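Local coordinates for RNA 2',3'-cyclic phosphodiesterase (Deinococcus radiodurans, PDB 5H7E), which is a LigT-like phosphoesterase of the 2H clan, built on a curled antiparallel sheet flanked by helices, at residues Leu8-Arg13 against Pro152-Tyr157; Gly31-Val36 against Gly135-Leu140; Asp58-Gly63 against Ser172-Arg177. One frame throughout, in Å; residues are numbered along the deposited sequence.

Contact 1: Leu8-Arg13 against Pro152-Tyr157. With SO4 (sulfate ion), chain E.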
# COMPACT_ATOMS: atom_id res chain seq x y z
N LEU A 8 0.33 -12.01 0.48
CA LEU A 8 1.24 -11.11 1.17
C LEU A 8 1.32 -9.82 0.39
O LEU A 8 1.02 -9.76 -0.81
CB LEU A 8 2.66 -11.65 1.29
CG LEU A 8 2.74 -13.02 2.00
CD1 LEU A 8 4.21 -13.48 2.01
CD2 LEU A 8 2.21 -12.96 3.43
N PHE A 9 1.71 -8.74 1.07
CA PHE A 9 2.01 -7.53 0.32
C PHE A 9 2.99 -6.69 1.11
O PHE A 9 3.06 -6.79 2.33
CB PHE A 9 0.75 -6.71 -0.05
CG PHE A 9 -0.08 -6.27 1.13
CD1 PHE A 9 -1.02 -7.14 1.71
CD2 PHE A 9 0.03 -4.96 1.60
CE1 PHE A 9 -1.81 -6.72 2.78
CE2 PHE A 9 -0.76 -4.53 2.66
CZ PHE A 9 -1.69 -5.38 3.25
N TYR A 10 3.83 -5.95 0.39
CA TYR A 10 4.75 -5.00 1.00
C TYR A 10 4.10 -3.63 0.95
O TYR A 10 3.53 -3.27 -0.08
CB TYR A 10 6.04 -4.92 0.23
CG TYR A 10 7.00 -6.11 0.33
CD1 TYR A 10 7.96 -6.16 1.32
CD2 TYR A 10 6.95 -7.10 -0.62
CE1 TYR A 10 8.92 -7.24 1.35
CE2 TYR A 10 7.86 -8.15 -0.60
CZ TYR A 10 8.84 -8.18 0.35
OH TYR A 10 9.74 -9.24 0.27
N ALA A 11 4.12 -2.93 2.08
CA ALA A 11 3.45 -1.62 2.06
C ALA A 11 4.12 -0.73 3.10
O ALA A 11 4.77 -1.20 4.03
CB ALA A 11 1.96 -1.76 2.39
N LEU A 12 3.87 0.57 2.98
CA LEU A 12 4.12 1.51 4.08
C LEU A 12 2.85 1.68 4.92
O LEU A 12 1.76 1.91 4.37
CB LEU A 12 4.54 2.90 3.55
CG LEU A 12 5.66 2.89 2.51
CD1 LEU A 12 5.96 4.39 2.13
CD2 LEU A 12 6.91 2.30 3.14
N ARG A 13 3.00 1.55 6.23
CA ARG A 13 1.95 1.88 7.17
C ARG A 13 1.69 3.38 7.13
O ARG A 13 2.57 4.17 6.76
CB ARG A 13 2.42 1.47 8.56
CG ARG A 13 1.56 1.84 9.63
CD ARG A 13 2.27 1.65 10.99
NE ARG A 13 1.33 2.15 11.96
CZ ARG A 13 1.38 3.34 12.53
NH1 ARG A 13 2.39 4.17 12.30
NH2 ARG A 13 0.43 3.67 13.38
N PRO A 152 9.32 5.12 8.91
CA PRO A 152 10.57 4.54 9.41
C PRO A 152 10.92 3.20 8.80
O PRO A 152 12.07 2.78 8.98
CB PRO A 152 10.33 4.43 10.92
CG PRO A 152 8.90 4.35 11.07
CD PRO A 152 8.25 5.09 9.91
N GLY A 153 9.99 2.53 8.12
CA GLY A 153 10.33 1.20 7.62
C GLY A 153 9.30 0.76 6.61
O GLY A 153 8.33 1.46 6.33
N LEU A 154 9.56 -0.41 6.05
CA LEU A 154 8.71 -1.06 5.07
C LEU A 154 8.11 -2.26 5.78
O LEU A 154 8.80 -2.88 6.59
CB LEU A 154 9.57 -1.53 3.88
CG LEU A 154 8.81 -2.31 2.77
CD1 LEU A 154 7.77 -1.46 2.13
CD2 LEU A 154 9.76 -2.88 1.73
N THR A 155 6.84 -2.55 5.53
CA THR A 155 6.22 -3.65 6.25
C THR A 155 5.81 -4.75 5.27
O THR A 155 5.27 -4.47 4.19
CB THR A 155 5.01 -3.16 7.01
OG1 THR A 155 5.43 -2.18 7.99
CG2 THR A 155 4.27 -4.37 7.71
N LEU A 156 6.03 -6.02 5.67
CA LEU A 156 5.47 -7.14 4.93
C LEU A 156 4.23 -7.62 5.68
O LEU A 156 4.32 -8.01 6.83
CB LEU A 156 6.52 -8.25 4.79
CG LEU A 156 6.04 -9.57 4.14
CD1 LEU A 156 5.73 -9.34 2.66
CD2 LEU A 156 7.11 -10.72 4.26
N TYR A 157 3.07 -7.52 5.03
CA TYR A 157 1.77 -7.89 5.61
C TYR A 157 1.30 -9.21 5.03
O TYR A 157 1.59 -9.54 3.87
CB TYR A 157 0.72 -6.83 5.24
CG TYR A 157 0.88 -5.50 5.91
CD1 TYR A 157 0.39 -5.31 7.20
CD2 TYR A 157 1.51 -4.45 5.26
CE1 TYR A 157 0.50 -4.06 7.81
CE2 TYR A 157 1.65 -3.20 5.87
CZ TYR A 157 1.13 -3.03 7.14
OH TYR A 157 1.28 -1.79 7.72
S SO4 E . 1.25 6.31 14.95
O1 SO4 E . 2.53 5.98 14.29
O2 SO4 E . 0.11 5.97 14.13
O3 SO4 E . 1.14 5.46 16.13
O4 SO4 E . 1.22 7.71 15.37
O HOH W 1 5.63 0.50 7.10

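Contact 2: Gly31-Val36 against Gly135-Leu140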
# COMPACT_ATOMS: atom_id res chain seq x y z
N GLY A 31 -23.77 6.80 -1.24
CA GLY A 31 -24.14 5.76 -2.20
C GLY A 31 -23.37 4.47 -2.00
O GLY A 31 -23.11 4.04 -0.87
N ASN A 32 -22.99 3.84 -3.10
CA ASN A 32 -22.39 2.51 -3.03
C ASN A 32 -20.93 2.53 -2.61
O ASN A 32 -20.31 1.46 -2.56
CB ASN A 32 -22.48 1.78 -4.37
CG ASN A 32 -23.90 1.26 -4.67
OD1 ASN A 32 -24.65 0.94 -3.76
ND2 ASN A 32 -24.26 1.21 -5.94
N TRP A 33 -20.35 3.71 -2.36
CA TRP A 33 -18.97 3.77 -1.89
C TRP A 33 -18.83 3.12 -0.52
O TRP A 33 -19.64 3.36 0.39
CB TRP A 33 -18.46 5.21 -1.82
CG TRP A 33 -18.13 5.85 -3.13
CD1 TRP A 33 -18.76 6.93 -3.70
CD2 TRP A 33 -17.01 5.55 -4.00
NE1 TRP A 33 -18.14 7.27 -4.87
CE2 TRP A 33 -17.08 6.44 -5.09
CE3 TRP A 33 -16.02 4.57 -3.99
CZ2 TRP A 33 -16.15 6.41 -6.14
CZ3 TRP A 33 -15.07 4.56 -5.02
CH2 TRP A 33 -15.17 5.47 -6.11
N ARG A 34 -17.78 2.32 -0.36
CA ARG A 34 -17.45 1.62 0.88
C ARG A 34 -16.10 2.14 1.34
O ARG A 34 -15.08 1.90 0.67
CB ARG A 34 -17.36 0.11 0.65
CG ARG A 34 -18.71 -0.56 0.27
CD ARG A 34 -18.47 -2.04 -0.14
NE ARG A 34 -17.99 -2.21 -1.52
CZ ARG A 34 -16.82 -2.76 -1.88
NH1 ARG A 34 -16.52 -2.86 -3.18
NH2 ARG A 34 -15.94 -3.20 -0.97
N ALA A 35 -16.09 2.82 2.48
CA ALA A 35 -14.86 3.43 2.98
C ALA A 35 -13.89 2.40 3.51
O ALA A 35 -14.29 1.42 4.16
CB ALA A 35 -15.18 4.45 4.07
N VAL A 36 -12.61 2.62 3.26
CA VAL A 36 -11.53 1.80 3.83
C VAL A 36 -11.35 2.20 5.29
O VAL A 36 -11.34 3.39 5.61
CB VAL A 36 -10.25 2.02 3.05
CG1 VAL A 36 -9.04 1.37 3.73
CG2 VAL A 36 -10.41 1.48 1.59
N GLY A 135 -20.76 -0.31 -8.93
CA GLY A 135 -22.01 0.29 -9.30
C GLY A 135 -22.04 1.77 -8.99
O GLY A 135 -21.06 2.33 -8.51
N PRO A 136 -23.17 2.42 -9.23
CA PRO A 136 -23.16 3.88 -9.27
C PRO A 136 -23.13 4.52 -7.90
O PRO A 136 -23.64 3.99 -6.91
CB PRO A 136 -24.47 4.24 -10.00
CG PRO A 136 -25.09 2.93 -10.41
CD PRO A 136 -24.49 1.85 -9.57
N ALA A 137 -22.52 5.70 -7.86
CA ALA A 137 -22.49 6.53 -6.66
C ALA A 137 -22.18 7.96 -7.08
O ALA A 137 -21.57 8.18 -8.14
CB ALA A 137 -21.45 6.01 -5.66
N PRO A 138 -22.58 8.94 -6.28
CA PRO A 138 -22.15 10.33 -6.54
C PRO A 138 -20.63 10.45 -6.49
O PRO A 138 -19.98 10.00 -5.55
CB PRO A 138 -22.81 11.13 -5.40
CG PRO A 138 -23.93 10.26 -4.91
CD PRO A 138 -23.44 8.84 -5.09
N ARG A 139 -20.06 11.05 -7.53
CA ARG A 139 -18.62 11.27 -7.55
C ARG A 139 -18.26 12.36 -6.55
O ARG A 139 -19.02 13.31 -6.35
CB ARG A 139 -18.13 11.66 -8.94
N LEU A 140 -17.14 12.21 -5.95
CA LEU A 140 -16.68 13.09 -4.91
C LEU A 140 -16.05 14.32 -5.55
O LEU A 140 -15.62 14.28 -6.70
CB LEU A 140 -15.64 12.38 -4.05
CG LEU A 140 -16.00 11.06 -3.35
CD1 LEU A 140 -17.37 11.19 -2.74
CD2 LEU A 140 -15.90 9.82 -4.24

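Contact 3: Asp58-Gly63 against Ser172-Arg177. With SO4 (sulfate ion), chain F.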
# COMPACT_ATOMS: atom_id res chain seq x y z
N ASP A 58 12.87 -15.80 2.33
CA ASP A 58 13.50 -15.05 1.22
C ASP A 58 12.93 -13.65 1.09
O ASP A 58 13.66 -12.71 0.79
CB ASP A 58 13.34 -15.76 -0.12
CG ASP A 58 14.17 -17.05 -0.22
OD1 ASP A 58 15.17 -17.20 0.53
OD2 ASP A 58 13.82 -17.89 -1.08
N LEU A 59 11.61 -13.52 1.25
CA LEU A 59 10.99 -12.21 1.13
C LEU A 59 11.43 -11.29 2.26
O LEU A 59 11.50 -10.06 2.08
CB LEU A 59 9.46 -12.34 1.15
CG LEU A 59 8.92 -13.05 -0.10
CD1 LEU A 59 7.42 -13.29 0.07
CD2 LEU A 59 9.11 -12.19 -1.39
N LYS A 60 11.66 -11.84 3.45
CA LYS A 60 12.14 -11.05 4.57
C LYS A 60 13.57 -10.58 4.33
O LYS A 60 13.91 -9.44 4.63
CB LYS A 60 12.04 -11.85 5.88
CG LYS A 60 10.61 -11.91 6.40
CD LYS A 60 10.43 -12.92 7.54
CE LYS A 60 11.20 -12.54 8.78
NZ LYS A 60 10.93 -13.49 9.92
N ARG A 61 14.41 -11.46 3.81
CA ARG A 61 15.77 -11.08 3.47
C ARG A 61 15.77 -9.98 2.41
O ARG A 61 16.62 -9.08 2.45
CB ARG A 61 16.55 -12.29 2.98
CG ARG A 61 16.86 -13.28 4.05
CD ARG A 61 17.80 -14.38 3.49
NE ARG A 61 17.81 -15.58 4.33
CZ ARG A 61 17.20 -16.73 4.04
NH1 ARG A 61 16.51 -16.88 2.91
NH2 ARG A 61 17.29 -17.75 4.88
N LEU A 62 14.89 -10.10 1.41
CA LEU A 62 14.79 -9.06 0.38
C LEU A 62 14.37 -7.72 0.98
O LEU A 62 14.97 -6.68 0.67
CB LEU A 62 13.81 -9.51 -0.70
CG LEU A 62 13.55 -8.47 -1.81
CD1 LEU A 62 14.84 -8.21 -2.63
CD2 LEU A 62 12.45 -9.08 -2.65
N GLY A 63 13.39 -7.73 1.88
CA GLY A 63 12.97 -6.48 2.51
C GLY A 63 14.09 -5.84 3.30
O GLY A 63 14.33 -4.64 3.19
N SER A 172 6.57 -8.94 9.10
CA SER A 172 7.90 -8.46 9.41
C SER A 172 7.96 -6.99 9.06
O SER A 172 7.20 -6.52 8.22
CB SER A 172 8.98 -9.23 8.65
OG SER A 172 10.21 -9.00 9.31
N THR A 173 8.82 -6.25 9.74
CA THR A 173 9.08 -4.87 9.37
C THR A 173 10.56 -4.72 9.06
O THR A 173 11.40 -5.44 9.62
CB THR A 173 8.68 -3.87 10.45
OG1 THR A 173 9.37 -4.17 11.66
CG2 THR A 173 7.18 -3.93 10.69
N PHE A 174 10.87 -3.83 8.13
CA PHE A 174 12.25 -3.65 7.66
C PHE A 174 12.60 -2.17 7.79
O PHE A 174 12.03 -1.34 7.08
CB PHE A 174 12.42 -4.11 6.21
CG PHE A 174 11.70 -5.38 5.91
CD1 PHE A 174 12.21 -6.59 6.37
CD2 PHE A 174 10.53 -5.38 5.15
CE1 PHE A 174 11.49 -7.79 6.13
CE2 PHE A 174 9.81 -6.55 4.91
CZ PHE A 174 10.32 -7.76 5.39
N ARG A 175 13.49 -1.84 8.73
CA ARG A 175 13.77 -0.44 9.01
C ARG A 175 14.63 0.17 7.91
O ARG A 175 15.58 -0.45 7.43
CB ARG A 175 14.52 -0.34 10.34
CG ARG A 175 14.60 1.03 10.93
CD ARG A 175 15.06 1.00 12.41
NE ARG A 175 14.66 2.23 13.08
CZ ARG A 175 13.42 2.49 13.49
NH1 ARG A 175 13.12 3.65 14.06
NH2 ARG A 175 12.47 1.58 13.34
N PHE A 176 14.33 1.42 7.57
CA PHE A 176 15.22 2.21 6.72
C PHE A 176 16.40 2.66 7.57
O PHE A 176 16.25 3.51 8.46
CB PHE A 176 14.46 3.42 6.14
CG PHE A 176 13.33 3.07 5.23
CD1 PHE A 176 13.56 2.38 4.04
CD2 PHE A 176 12.02 3.50 5.53
CE1 PHE A 176 12.54 2.09 3.19
CE2 PHE A 176 10.94 3.20 4.68
CZ PHE A 176 11.18 2.50 3.50
N ARG A 177 17.58 2.10 7.30
CA ARG A 177 18.72 2.30 8.17
C ARG A 177 19.78 3.19 7.55
O ARG A 177 20.88 3.33 8.10
CB ARG A 177 19.32 0.95 8.58
CG ARG A 177 18.31 0.14 9.40
CD ARG A 177 18.92 -1.15 9.93
NE ARG A 177 17.93 -1.97 10.63
CZ ARG A 177 17.62 -1.87 11.92
NH1 ARG A 177 18.23 -0.97 12.69
NH2 ARG A 177 16.69 -2.67 12.44
S SO4 F . 15.65 -4.92 9.49
O1 SO4 F . 15.48 -6.30 10.00
O2 SO4 F . 15.30 -5.01 8.09
O3 SO4 F . 17.05 -4.49 9.60
O4 SO4 F . 14.83 -3.99 10.29

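Contact 1: Leu8-Arg13 against Pro152-Tyr157
Phe9 and Tyr157 meet less as two stacked rings than as a ring beneath a methylene. Tyr157 CB stands over the Phe9 face, 3.6 Å from the ring centroid, in a CH-pi contact, while the two rings, only 18° from parallel, are offset so that little of one faces the other. Phe9 reaches this place because its CG lies between backbone N and carbonyl carbon (chi1 58°), which lays the ring across the neighbouring strand. Farther along, Tyr157 OH comes within 3.6 Å of Arg13 CB, and Thr155 CG2 sits over one face of the tyrosine. The opposite side of the sheet repeats the theme: Leu156 CD1 lies over the centre of the Tyr10 ring in a second CH-pi contact, 3.9 Å from its centroid, and Leu154 CD2 touches Tyr10 CD1 at 3.8 Å.

Behind these side chains, two hydrogen-bonded antiparallel pairs, Phe9 with Tyr157 and Ala11 with Thr155, flank the non-hydrogen-bonded pair Tyr10 with Leu156. The straightest link runs from Tyr157 N to Phe9 O, 2.8 Å at 172°. Past them a water takes over, accepting from Arg13 N, donating to Gly153 O and bonding Thr155 OG1. Arg13 NH1 bonds O1 of a sulfate, probably from the crystallisation liquor, at 2.7 Å.

Helices 56-67 and 101-114 cover Tyr10, whose hydroxyl bonds Leu59 O; His42, in the H-x-T signature of the 2H family, meets the Phe9 ring. The chemistry thus splits by side: apolar under the helices, with its tyrosine hydroxyl satisfied, and aromatic where Phe9 and Tyr157 lead out to exposed Arg13, whose guanidinium holds an anion here.

Contact 2: Gly31-Val36 against Gly135-Leu140
Trp33 turns its indole toward Pro138 and Leu140 through a first torsion that sets CG anti to the carbonyl carbon (chi1 -76°) and a second of 115°, while Leu140 answers with two negative torsions that carry CD2 up to the ring. The methyl lies 3.3 Å above the indole plane, displaced toward the rim, with Leu140 CD2 3.5 Å from Trp33 NE1. A second small group, Ala137 CB, comes equally near to Trp33 CD1. Between them the pyrrole edge looks onto the backbone: Pro138 O lies at that edge, in the ring plane, and Trp33 NE1 donates to it in a weak hydrogen bond of 3.4 Å and 141°. The bond is long and bent, so the indole appears to be held as much by the apolar groups around it as by its N-H.

Asn32 works on the outer side of the same junction. Its carboxamide reaches the backbone of the other segment, with ND2 3.0 Å from Pro136 O and 3.7 Å from Pro136 CD. Gly31, at a positive phi, passes Ala137 with its CA 4.4 Å from the alanine CB. No backbone-to-backbone hydrogen bond joins the two segments, and 135-140 has no regular secondary structure; the joining is done largely by side chains, partly against backbone carbonyls.

Lys133 makes a cation-pi contact with the Trp33 ring and also bonds Gly135 O, tying the indole to the start of the loop. Trp92 of strand 91-97 touches both Trp33 and Leu140, and Ala131 of strand 127-132 packs on Trp33. Strand 34-35 pairs antiparallel with strand 127-132, and the contact joins it to the loop that runs from strand 127-132 to strand 148-160.

Contact 3: Asp58-Gly63 against Ser172-Arg177
Phe174 presses its ring flat against Gly63, whose CA stands over the centre of one face, 3.7 Å from the centroid. This CH-pi contact is the tight half of the interface: with no side chain at Gly63, the aromatic ring can lie directly on the helix backbone. Phe174 CE1 also comes within 3.3 Å of Lys60 O, a carbonyl hydrogen-bonded to Thr64 OG1 in the next turn. The phenylalanine comes down onto the helix with CG anti to its own carbonyl carbon (chi1 -42°), which carries the ring over Gly63.

Toward solvent the fit slackens. Lys60 bends at chi3 and runs alongside Ser172, where Lys60 CE and Ser172 OG approach only to 3.7 Å; its amino group makes a long, weak ion pair with Glu57. No hydrogen bond crosses directly between the segments. A sulfate, probably from the crystallisation liquor, lies at the ring edge and bridges the end of the strand region to Thr64 of helix 56-67, whose OG1 is hydrogen-bonded to it. Arg175 N donates almost straight to sulfate O4 at 3.0 Å, and Arg177 bonds the ion through both NE and NH2.

Here helix 56-67 lies against strand 167-175, their local axes 8.6 Å apart and 21° from parallel. The strand pairs antiparallel with strand 148-160, through Ser172 with Leu156 and Phe174 with Leu154. Phe174 also touches Tyr10 of strand 6-13, while Leu62 on the same helix packs against Leu108 and Ile112 of helix 101-114.

How the contacts relate
The three contacts sample one curled antiparallel sheet. Contacts 1 and 3 are neighbours, centres about 9 Å apart, because strand 148-160 of contact 1 lies beside strand 167-175 of contact 3 in the sheet, the one following the other in the chain. Contact 2 lies far from both, its centre about 27 Å from that of contact 1 and, on the opposite side of the chain's centre, about 36 Å from that of contact 3. Along the sequence contact 2 is nested inside the loop closed by contact 1, whereas contact 3 alternates with both. Early and late parts of the chain are therefore interleaved, binding both ends of the molecule into one sheet.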